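Local coordinates for exoribonuclease II, mitochondrial (Candida glabrata, PDB 6F3H), which degrades mitochondrial RNA from the 3' end as the exoribonuclease component of the mtEXO degradosome, at residues Q227-Y235 against T245-H255; P629-G637 against K686-T695. The protein carries 1 engineered substitution. One frame throughout, in Å; residues are numbered along the deposited sequence.

Interaction 1 (Q227-Y235 against T245-H255)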
loop_
_atom_site.group_PDB
_atom_site.type_symbol
_atom_site.label_atom_id
_atom_site.label_comp_id
_atom_site.label_asym_id
_atom_site.label_seq_id
_atom_site.Cartn_x
_atom_site.Cartn_y
_atom_site.Cartn_z
ATOM N N GLN A 227 12.107 18.091 11.088
ATOM C CA GLN A 227 11.921 18.630 12.418
ATOM C C GLN A 227 11.347 20.039 12.404
ATOM O O GLN A 227 10.868 20.500 13.441
ATOM C CB GLN A 227 13.248 18.584 13.151
ATOM C CG GLN A 227 13.693 17.157 13.328
ATOM C CD GLN A 227 12.653 16.329 14.049
ATOM O OE1 GLN A 227 11.970 16.807 14.966
ATOM N NE2 GLN A 227 12.458 15.100 13.570
ATOM N N ASN A 228 11.350 20.728 11.267
ATOM C CA ASN A 228 10.721 22.038 11.157
ATOM C C ASN A 228 9.371 21.968 10.499
ATOM O O ASN A 228 8.835 23.007 10.111
ATOM C CB ASN A 228 11.586 22.990 10.328
ATOM C CG ASN A 228 12.944 23.225 10.932
ATOM O OD1 ASN A 228 13.055 23.568 12.108
ATOM N ND2 ASN A 228 13.998 23.022 10.133
ATOM N N ASN A 229 8.821 20.772 10.347
ATOM C CA ASN A 229 7.510 20.598 9.738
ATOM C C ASN A 229 7.507 21.116 8.318
ATOM O O ASN A 229 6.550 21.735 7.851
ATOM C CB ASN A 229 6.414 21.248 10.567
ATOM C CG ASN A 229 6.393 20.724 11.976
ATOM O OD1 ASN A 229 6.673 21.455 12.938
ATOM N ND2 ASN A 229 6.079 19.428 12.111
ATOM N N LEU A 230 8.593 20.840 7.625
ATOM C CA LEU A 230 8.713 21.224 6.232
ATOM C C LEU A 230 8.452 20.063 5.282
ATOM O O LEU A 230 8.042 20.286 4.139
ATOM C CB LEU A 230 10.111 21.789 5.979
ATOM C CG LEU A 230 10.528 23.015 6.765
ATOM C CD1 LEU A 230 12.004 23.260 6.529
ATOM C CD2 LEU A 230 9.686 24.199 6.323
ATOM N N TRP A 231 8.663 18.836 5.745
ATOM C CA TRP A 231 8.445 17.641 4.958
ATOM C C TRP A 231 7.735 16.626 5.839
ATOM O O TRP A 231 7.896 16.618 7.061
ATOM C CB TRP A 231 9.777 17.071 4.437
ATOM C CG TRP A 231 10.712 18.122 3.904
ATOM C CD1 TRP A 231 11.588 18.867 4.621
ATOM C CD2 TRP A 231 10.851 18.546 2.542
ATOM N NE1 TRP A 231 12.264 19.746 3.796
ATOM C CE2 TRP A 231 11.827 19.567 2.515
ATOM C CE3 TRP A 231 10.239 18.168 1.342
ATOM C CZ2 TRP A 231 12.210 20.208 1.343
ATOM C CZ3 TRP A 231 10.618 18.803 0.185
ATOM C CH2 TRP A 231 11.601 19.815 0.192
ATOM N N GLY A 232 6.978 15.742 5.213
ATOM C CA GLY A 232 6.326 14.677 5.927
ATOM C C GLY A 232 7.262 13.500 6.056
ATOM O O GLY A 232 8.472 13.607 5.874
ATOM N N SER A 233 6.694 12.367 6.438
ATOM C CA SER A 233 7.484 11.157 6.527
ATOM C C SER A 233 7.929 10.712 5.151
ATOM O O SER A 233 7.223 10.872 4.138
ATOM C CB SER A 233 6.702 10.026 7.186
ATOM O OG SER A 233 6.217 10.409 8.452
ATOM N N VAL A 234 9.093 10.092 5.153
ATOM C CA VAL A 234 9.649 9.419 3.997
ATOM C C VAL A 234 9.164 7.976 4.029
ATOM O O VAL A 234 9.433 7.238 4.978
ATOM C CB VAL A 234 11.179 9.485 4.037
ATOM C CG1 VAL A 234 11.774 8.567 3.010
ATOM C CG2 VAL A 234 11.634 10.906 3.858
ATOM N N TYR A 235 8.498 7.549 2.977
ATOM C CA TYR A 235 7.976 6.200 2.916
ATOM C C TYR A 235 8.947 5.324 2.152
ATOM O O TYR A 235 9.465 5.732 1.113
ATOM C CB TYR A 235 6.616 6.212 2.253
ATOM C CG TYR A 235 5.569 6.791 3.135
ATOM C CD1 TYR A 235 5.377 8.157 3.229
ATOM C CD2 TYR A 235 4.762 5.956 3.887
ATOM C CE1 TYR A 235 4.393 8.669 4.050
ATOM C CE2 TYR A 235 3.785 6.450 4.703
ATOM C CZ TYR A 235 3.594 7.797 4.787
ATOM O OH TYR A 235 2.592 8.240 5.619
ATOM N N THR A 245 8.408 8.296 -1.572
ATOM C CA THR A 245 7.778 9.593 -1.681
ATOM C C THR A 245 7.926 10.288 -0.341
ATOM O O THR A 245 8.244 9.655 0.673
ATOM C CB THR A 245 6.321 9.426 -2.084
ATOM O OG1 THR A 245 5.752 10.696 -2.434
ATOM C CG2 THR A 245 5.564 8.780 -0.931
ATOM N N VAL A 246 7.733 11.603 -0.356
ATOM C CA VAL A 246 7.685 12.383 0.878
ATOM C C VAL A 246 6.758 13.567 0.676
ATOM O O VAL A 246 6.744 14.194 -0.382
ATOM C CB VAL A 246 9.098 12.841 1.285
ATOM C CG1 VAL A 246 9.713 13.680 0.182
ATOM C CG2 VAL A 246 9.073 13.589 2.603
ATOM N N ALA A 247 5.998 13.886 1.704
ATOM C CA ALA A 247 5.118 15.034 1.631
ATOM C C ALA A 247 5.924 16.321 1.744
ATOM O O ALA A 247 6.941 16.384 2.435
ATOM C CB ALA A 247 4.077 14.965 2.752
ATOM N N VAL A 248 5.474 17.348 1.037
ATOM C CA VAL A 248 6.017 18.693 1.157
ATOM C C VAL A 248 4.961 19.525 1.876
ATOM O O VAL A 248 3.980 19.956 1.266
ATOM C CB VAL A 248 6.365 19.281 -0.210
ATOM C CG1 VAL A 248 7.047 20.620 -0.058
ATOM C CG2 VAL A 248 7.185 18.306 -0.983
ATOM N N LEU A 249 5.150 19.768 3.147
ATOM C CA LEU A 249 4.148 20.447 3.960
ATOM C C LEU A 249 4.194 21.956 3.733
ATOM O O LEU A 249 5.274 22.523 3.563
ATOM C CB LEU A 249 4.371 20.134 5.429
ATOM C CG LEU A 249 4.591 18.647 5.683
ATOM C CD1 LEU A 249 4.850 18.407 7.127
ATOM C CD2 LEU A 249 3.389 17.875 5.244
ATOM N N PRO A 250 3.042 22.625 3.740
ATOM C CA PRO A 250 3.020 24.059 3.428
ATOM C C PRO A 250 3.726 24.906 4.486
ATOM O O PRO A 250 3.609 24.689 5.697
ATOM C CB PRO A 250 1.525 24.378 3.359
ATOM C CG PRO A 250 0.927 23.409 4.331
ATOM C CD PRO A 250 1.736 22.147 4.229
ATOM N N LEU A 251 4.457 25.900 3.998
ATOM C CA LEU A 251 5.233 26.757 4.869
ATOM C C LEU A 251 4.346 27.458 5.872
ATOM O O LEU A 251 4.602 27.418 7.075
ATOM C CB LEU A 251 5.986 27.766 4.027
ATOM C CG LEU A 251 7.119 28.440 4.773
ATOM C CD1 LEU A 251 8.094 27.380 5.211
ATOM C CD2 LEU A 251 7.799 29.418 3.856
ATOM N N LYS A 252 3.317 28.141 5.395
ATOM C CA LYS A 252 2.529 28.936 6.324
ATOM C C LYS A 252 1.581 28.062 7.129
ATOM O O LYS A 252 1.290 28.346 8.288
ATOM C CB LYS A 252 1.768 30.033 5.583
ATOM N N LYS A 253 1.066 27.012 6.553
ATOM C CA LYS A 253 0.027 26.329 7.297
ATOM C C LYS A 253 0.574 25.305 8.282
ATOM O O LYS A 253 -0.165 24.839 9.151
ATOM C CB LYS A 253 -0.976 25.687 6.321
ATOM C CG LYS A 253 -1.759 26.746 5.523
ATOM C CD LYS A 253 -2.965 26.211 4.750
ATOM C CE LYS A 253 -4.148 27.185 4.849
ATOM N NZ LYS A 253 -5.194 26.963 3.808
ATOM N N ALA A 254 1.839 24.954 8.197
ATOM C CA ALA A 254 2.321 23.908 9.081
ATOM C C ALA A 254 3.586 24.349 9.796
ATOM O O ALA A 254 3.643 24.380 11.032
ATOM C CB ALA A 254 2.570 22.632 8.287
ATOM N N HIS A 255 4.615 24.682 9.017
ATOM C CA HIS A 255 5.843 25.171 9.618
ATOM C C HIS A 255 5.560 26.385 10.470
ATOM O O HIS A 255 5.830 26.401 11.679
ATOM C CB HIS A 255 6.857 25.544 8.546
ATOM C CG HIS A 255 8.029 26.275 9.103
ATOM N ND1 HIS A 255 8.910 25.694 9.991
ATOM C CD2 HIS A 255 8.418 27.565 8.974
ATOM C CE1 HIS A 255 9.817 26.584 10.352
ATOM N NE2 HIS A 255 9.540 27.729 9.750
#
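His255 donates from ND1 to the carbonyl O of Asn228 at 2.7 Å, with the acceptor close to the imidazole plane and ND1 lying in the carbonyl plane of Asn228. With CG anti to the backbone N (chi1 170°), the ring swings off the helix start to reach the loop that leads into strand 231-237. Beside it, Leu230 and Leu251 run side by side, CD2 of the first 3.7 Å from CD1 of the second. The two segments carry most of the paired length of the antiparallel hairpin of strands 231-237 and 242-248, which strand 166-169 extends into a three-stranded sheet. Three main-chain bonds join the segments. Leu249 N donates to Leu230 O and Gly232 N to Ala247 O, the latter at 2.9 Å. The third, from Tyr235 N to Thr245 O, is nearly straight at 172°. Ala247 O also receives a CA-H...O contact from Trp231 CA at 3.2 Å. The indole of Trp231 lies alongside Val248, its CZ3 3.7 Å from Val248 CG2, while its NE1 donates to Gln225 OE1 of helix 212-226. At the far end, Tyr235 OH bonds to Asp359, and Thr245 OG1 to His167 on the neighbouring strand.

Interaction 2 (P629-G637 against K686-T695). With nucleotides of chain C.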
loop_
_atom_site.group_PDB
_atom_site.type_symbol
_atom_site.label_atom_id
_atom_site.label_comp_id
_atom_site.label_asym_id
_atom_site.label_seq_id
_atom_site.Cartn_x
_atom_site.Cartn_y
_atom_site.Cartn_z
ATOM N N PRO A 629 3.660 -0.647 -23.774
ATOM C CA PRO A 629 4.015 -0.256 -22.409
ATOM C C PRO A 629 2.853 -0.486 -21.459
ATOM O O PRO A 629 1.752 0.040 -21.662
ATOM C CB PRO A 629 4.323 1.240 -22.551
ATOM C CG PRO A 629 4.595 1.444 -23.993
ATOM C CD PRO A 629 3.734 0.482 -24.711
ATOM N N GLY A 630 3.123 -1.232 -20.390
ATOM C CA GLY A 630 2.109 -1.515 -19.396
ATOM C C GLY A 630 2.699 -1.515 -18.000
ATOM O O GLY A 630 3.907 -1.642 -17.813
ATOM N N VAL A 631 1.804 -1.426 -17.022
ATOM C CA VAL A 631 2.149 -1.476 -15.610
ATOM C C VAL A 631 1.959 -2.901 -15.125
ATOM O O VAL A 631 0.829 -3.358 -14.953
ATOM C CB VAL A 631 1.274 -0.531 -14.795
ATOM C CG1 VAL A 631 1.760 -0.513 -13.371
ATOM C CG2 VAL A 631 1.261 0.835 -15.433
ATOM N N TYR A 632 3.049 -3.572 -14.824
ATOM C CA TYR A 632 2.975 -4.951 -14.381
ATOM C C TYR A 632 2.992 -4.989 -12.871
ATOM O O TYR A 632 3.278 -3.994 -12.213
ATOM C CB TYR A 632 4.136 -5.775 -14.951
ATOM C CG TYR A 632 4.240 -5.693 -16.455
ATOM C CD1 TYR A 632 4.645 -4.521 -17.083
ATOM C CD2 TYR A 632 3.903 -6.784 -17.256
ATOM C CE1 TYR A 632 4.723 -4.434 -18.463
ATOM C CE2 TYR A 632 3.972 -6.707 -18.648
ATOM C CZ TYR A 632 4.388 -5.526 -19.251
ATOM O OH TYR A 632 4.484 -5.402 -20.635
ATOM N N ARG A 633 2.677 -6.153 -12.318
ATOM C CA ARG A 633 2.775 -6.387 -10.893
ATOM C C ARG A 633 3.680 -7.594 -10.734
ATOM O O ARG A 633 3.389 -8.662 -11.280
ATOM C CB ARG A 633 1.407 -6.649 -10.270
ATOM C CG ARG A 633 1.526 -7.345 -8.921
ATOM C CD ARG A 633 0.205 -7.509 -8.211
ATOM N NE ARG A 633 -0.695 -6.408 -8.493
ATOM C CZ ARG A 633 -1.983 -6.423 -8.186
ATOM N NH1 ARG A 633 -2.501 -7.501 -7.595
ATOM N NH2 ARG A 633 -2.749 -5.372 -8.489
ATOM N N CYS A 634 4.760 -7.435 -9.971
ATOM C CA CYS A 634 5.854 -8.393 -9.943
ATOM C C CYS A 634 6.103 -8.827 -8.521
ATOM O O CYS A 634 5.621 -8.214 -7.572
ATOM C CB CYS A 634 7.140 -7.819 -10.545
ATOM S SG CYS A 634 6.837 -6.751 -11.949
ATOM N N TYR A 635 6.860 -9.908 -8.386
ATOM C CA TYR A 635 7.234 -10.401 -7.071
ATOM C C TYR A 635 8.542 -11.146 -7.254
ATOM O O TYR A 635 8.592 -12.107 -8.028
ATOM C CB TYR A 635 6.151 -11.305 -6.472
ATOM C CG TYR A 635 6.513 -11.879 -5.120
ATOM C CD1 TYR A 635 7.460 -12.878 -5.011
ATOM C CD2 TYR A 635 5.920 -11.425 -3.953
ATOM C CE1 TYR A 635 7.828 -13.402 -3.792
ATOM C CE2 TYR A 635 6.295 -11.951 -2.713
ATOM C CZ TYR A 635 7.253 -12.945 -2.651
ATOM O OH TYR A 635 7.670 -13.515 -1.468
ATOM N N ASN A 636 9.578 -10.725 -6.516
ATOM C CA ASN A 636 10.913 -11.287 -6.666
ATOM C C ASN A 636 11.195 -12.378 -5.671
ATOM O O ASN A 636 11.867 -13.353 -6.004
ATOM C CB ASN A 636 11.999 -10.237 -6.462
ATOM C CG ASN A 636 12.093 -9.261 -7.584
ATOM O OD1 ASN A 636 11.467 -9.431 -8.623
ATOM N ND2 ASN A 636 12.885 -8.210 -7.379
ATOM N N GLY A 637 10.797 -12.184 -4.440
ATOM C CA GLY A 637 11.228 -13.092 -3.420
ATOM C C GLY A 637 12.505 -12.562 -2.827
ATOM O O GLY A 637 12.967 -11.459 -3.138
ATOM N N LYS A 686 6.303 -14.263 -9.107
ATOM C CA LYS A 686 6.722 -15.627 -8.816
ATOM C C LYS A 686 5.811 -16.359 -7.848
ATOM O O LYS A 686 6.126 -17.517 -7.556
ATOM C CB LYS A 686 8.141 -15.585 -8.301
ATOM C CG LYS A 686 9.079 -15.110 -9.383
ATOM C CD LYS A 686 10.489 -15.360 -8.968
ATOM C CE LYS A 686 11.447 -14.632 -9.870
ATOM N NZ LYS A 686 12.829 -14.726 -9.328
HETATM N N MSE A 687 4.717 -15.754 -7.380
HETATM C CA MSE A 687 3.686 -16.440 -6.554
HETATM C C MSE A 687 2.551 -17.005 -7.344
HETATM O O MSE A 687 2.060 -18.096 -7.093
HETATM C CB MSE A 687 3.044 -15.495 -5.533
HETATM C CG MSE A 687 4.015 -14.727 -4.720
HETATM SE SE MSE A 687 5.026 -16.031 -3.711
HETATM C CE MSE A 687 4.280 -15.868 -1.922
ATOM N N ILE A 688 2.096 -16.175 -8.270
ATOM C CA ILE A 688 1.007 -16.552 -9.143
ATOM C C ILE A 688 1.464 -17.635 -10.101
ATOM O O ILE A 688 0.681 -18.505 -10.502
ATOM C CB ILE A 688 0.540 -15.275 -9.849
ATOM C CG1 ILE A 688 -0.146 -14.385 -8.827
ATOM C CG2 ILE A 688 -0.377 -15.596 -10.986
ATOM C CD1 ILE A 688 -0.619 -13.110 -9.393
ATOM N N GLY A 689 2.735 -17.613 -10.463
ATOM C CA GLY A 689 3.263 -18.602 -11.359
ATOM C C GLY A 689 4.709 -18.309 -11.647
ATOM O O GLY A 689 5.475 -17.943 -10.753
ATOM N N ASN A 690 5.087 -18.442 -12.905
ATOM C CA ASN A 690 6.455 -18.186 -13.314
ATOM C C ASN A 690 6.458 -17.182 -14.439
ATOM O O ASN A 690 7.323 -17.215 -15.308
ATOM C CB ASN A 690 7.135 -19.467 -13.771
ATOM C CG ASN A 690 6.279 -20.247 -14.728
ATOM O OD1 ASN A 690 5.255 -20.809 -14.346
ATOM N ND2 ASN A 690 6.669 -20.252 -15.996
ATOM N N THR A 691 5.448 -16.337 -14.486
ATOM C CA THR A 691 5.291 -15.490 -15.646
ATOM C C THR A 691 4.850 -14.092 -15.225
ATOM O O THR A 691 4.432 -13.856 -14.084
ATOM C CB THR A 691 4.338 -16.139 -16.652
ATOM O OG1 THR A 691 4.489 -15.477 -17.911
ATOM C CG2 THR A 691 2.870 -16.107 -16.179
ATOM N N ALA A 692 4.977 -13.160 -16.170
ATOM C CA ALA A 692 4.535 -11.791 -15.972
ATOM C C ALA A 692 3.044 -11.733 -15.623
ATOM O O ALA A 692 2.291 -12.673 -15.861
ATOM C CB ALA A 692 4.806 -10.966 -17.228
ATOM N N TYR A 693 2.626 -10.601 -15.048
ATOM C CA TYR A 693 1.263 -10.408 -14.546
ATOM C C TYR A 693 0.905 -8.942 -14.699
ATOM O O TYR A 693 1.605 -8.087 -14.157
ATOM C CB TYR A 693 1.174 -10.829 -13.085
ATOM C CG TYR A 693 -0.212 -10.889 -12.500
ATOM C CD1 TYR A 693 -1.020 -11.996 -12.719
ATOM C CD2 TYR A 693 -0.685 -9.890 -11.656
ATOM C CE1 TYR A 693 -2.280 -12.082 -12.168
ATOM C CE2 TYR A 693 -1.945 -9.971 -11.090
ATOM C CZ TYR A 693 -2.740 -11.074 -11.351
ATOM O OH TYR A 693 -4.000 -11.177 -10.800
ATOM N N LEU A 694 -0.166 -8.642 -15.423
ATOM C CA LEU A 694 -0.533 -7.263 -15.721
ATOM C C LEU A 694 -2.011 -7.091 -15.427
ATOM O O LEU A 694 -2.844 -7.723 -16.077
ATOM C CB LEU A 694 -0.220 -6.928 -17.180
ATOM C CG LEU A 694 -0.494 -5.505 -17.666
ATOM C CD1 LEU A 694 0.719 -4.974 -18.381
ATOM C CD2 LEU A 694 -1.690 -5.434 -18.600
ATOM N N THR A 695 -2.340 -6.236 -14.463
ATOM C CA THR A 695 -3.687 -6.205 -13.907
ATOM C C THR A 695 -4.563 -5.276 -14.730
ATOM O O THR A 695 -4.237 -4.103 -14.906
ATOM C CB THR A 695 -3.683 -5.765 -12.440
ATOM O OG1 THR A 695 -3.211 -4.420 -12.343
ATOM C CG2 THR A 695 -2.804 -6.666 -11.610
ATOM P P U C 4 -4.715 -10.282 -7.375
ATOM O OP1 U C 4 -4.594 -9.806 -8.766
ATOM O OP2 U C 4 -4.468 -9.357 -6.254
ATOM O "O5'" U C 4 -6.194 -10.776 -7.228
ATOM C "C5'" U C 4 -6.627 -11.875 -7.988
ATOM C "C4'" U C 4 -8.028 -12.177 -7.624
ATOM O "O4'" U C 4 -8.055 -12.770 -6.302
ATOM C "C3'" U C 4 -8.902 -10.957 -7.478
ATOM O "O3'" U C 4 -9.315 -10.404 -8.708
ATOM C "C2'" U C 4 -10.019 -11.472 -6.590
ATOM O "O2'" U C 4 -10.921 -12.278 -7.331
ATOM C "C1'" U C 4 -9.236 -12.376 -5.634
ATOM N N1 U C 4 -8.874 -11.658 -4.390
ATOM C C2 U C 4 -9.799 -11.723 -3.371
ATOM O O2 U C 4 -10.839 -12.348 -3.460
ATOM N N3 U C 4 -9.463 -11.048 -2.234
ATOM C C4 U C 4 -8.313 -10.320 -2.033
ATOM O O4 U C 4 -8.164 -9.769 -0.938
ATOM C C5 U C 4 -7.399 -10.287 -3.141
ATOM C C6 U C 4 -7.702 -10.940 -4.257
ATOM P P A C 3 0.015 -10.144 -4.406
ATOM O OP1 A C 3 0.436 -9.488 -5.671
ATOM O OP2 A C 3 -0.414 -9.321 -3.275
ATOM O "O5'" A C 3 -1.166 -11.179 -4.681
ATOM C "C5'" A C 3 -1.071 -12.130 -5.726
ATOM C "C4'" A C 3 -2.332 -12.949 -5.861
ATOM O "O4'" A C 3 -2.478 -13.824 -4.712
ATOM C "C3'" A C 3 -3.639 -12.165 -5.914
ATOM O "O3'" A C 3 -3.919 -11.656 -7.202
ATOM C "C2'" A C 3 -4.653 -13.175 -5.403
ATOM O "O2'" A C 3 -5.006 -14.109 -6.397
ATOM C "C1'" A C 3 -3.832 -13.898 -4.340
ATOM N N9 A C 3 -3.952 -13.168 -3.089
ATOM C C8 A C 3 -3.172 -12.152 -2.623
ATOM N N7 A C 3 -3.581 -11.688 -1.481
ATOM C C5 A C 3 -4.698 -12.446 -1.229
ATOM C C6 A C 3 -5.578 -12.440 -0.171
ATOM N N6 A C 3 -5.451 -11.609 0.860
ATOM N N1 A C 3 -6.595 -13.330 -0.232
ATOM C C2 A C 3 -6.698 -14.165 -1.286
ATOM N N3 A C 3 -5.920 -14.264 -2.353
ATOM C C4 A C 3 -4.953 -13.356 -2.227
ATOM P P G C 2 2.253 -8.860 0.337
ATOM O OP1 G C 2 2.553 -7.800 -0.679
ATOM O OP2 G C 2 1.201 -8.784 1.393
ATOM O "O5'" G C 2 1.933 -10.230 -0.389
ATOM C "C5'" G C 2 2.902 -10.839 -1.217
ATOM C "C4'" G C 2 2.326 -12.006 -1.968
ATOM O "O4'" G C 2 2.066 -13.104 -1.071
ATOM C "C3'" G C 2 0.999 -11.765 -2.648
ATOM O "O3'" G C 2 1.170 -11.082 -3.867
ATOM C "C2'" G C 2 0.453 -13.174 -2.800
ATOM O "O2'" G C 2 1.043 -13.841 -3.899
ATOM C "C1'" G C 2 0.952 -13.830 -1.520
ATOM N N9 G C 2 -0.037 -13.711 -0.473
ATOM C C8 G C 2 0.079 -12.807 0.547
ATOM N N7 G C 2 -0.927 -12.880 1.352
ATOM C C5 G C 2 -1.717 -13.880 0.802
ATOM C C6 G C 2 -2.937 -14.379 1.263
ATOM O O6 G C 2 -3.518 -13.980 2.275
ATOM N N1 G C 2 -3.441 -15.404 0.434
ATOM C C2 G C 2 -2.842 -15.903 -0.719
ATOM N N2 G C 2 -3.511 -16.903 -1.365
ATOM N N3 G C 2 -1.667 -15.420 -1.161
ATOM C C4 G C 2 -1.192 -14.427 -0.347
HETATM O O HOH W 1 4.522 -8.705 -13.903
#
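Arg633 and Tyr693 both carry CG anti to the backbone N (chi1 161° and -171°), and a bend at chi3 of Arg633 (-33°) turns its guanidinium to the phosphate of the bound RNA that Tyr693 also reaches. This is a wall of the RNA path in the RNB domain, where strand 632-634 meets the loop that precedes helix 703-716. Arg633 N donates to Tyr693 O at 2.9 Å, and a water accepts from Tyr693 N and probably donates to Arg633 O; both links tie the two backbones together where the side chains start. The Arg633 guanidinium presents its edge to U4 of chain C, NH1 making a weak bond to OP2 at 3.0 Å, and Thr695 CG2 lies over one face, toward its rim. Asp705 takes the Thr695 hydroxyl, and Asn616 is a second partner of Tyr693 OH. Leu694 CD1 sits over the centre of the Tyr632 ring, 3.7 Å from its centroid. Further along, the selenomethionine Met687 lies across one face of Tyr635 in a Met-aromatic contact, SE 4.1 Å from the ring centroid, although its side chain is poorly ordered. Tyr693 OH donates to OP1 of U4 of chain C at 2.5 Å.

Overall arrangement
The two contacts lie on opposite sides of the chain's centre, with centres 34 Å apart and nearest atoms about 16 Å apart, and they share no sheet. Interaction 1 comes first and is complete before interaction 2 begins. It is local, closing a hairpin across nine intervening residues and leading into helix 251-281. Interaction 2 instead brings together segments separated by 48 residues, half of them helical, within the RNB domain. There the side chain of Tyr693 is about 14 Å from the bound magnesium ion, whereas interaction 1 has its nearest atom about 12 Å from the RNA. Interaction 1 belongs to the three-stranded sheet away from the metal site, interaction 2 to the RNA-contacting surface near the magnesium ion.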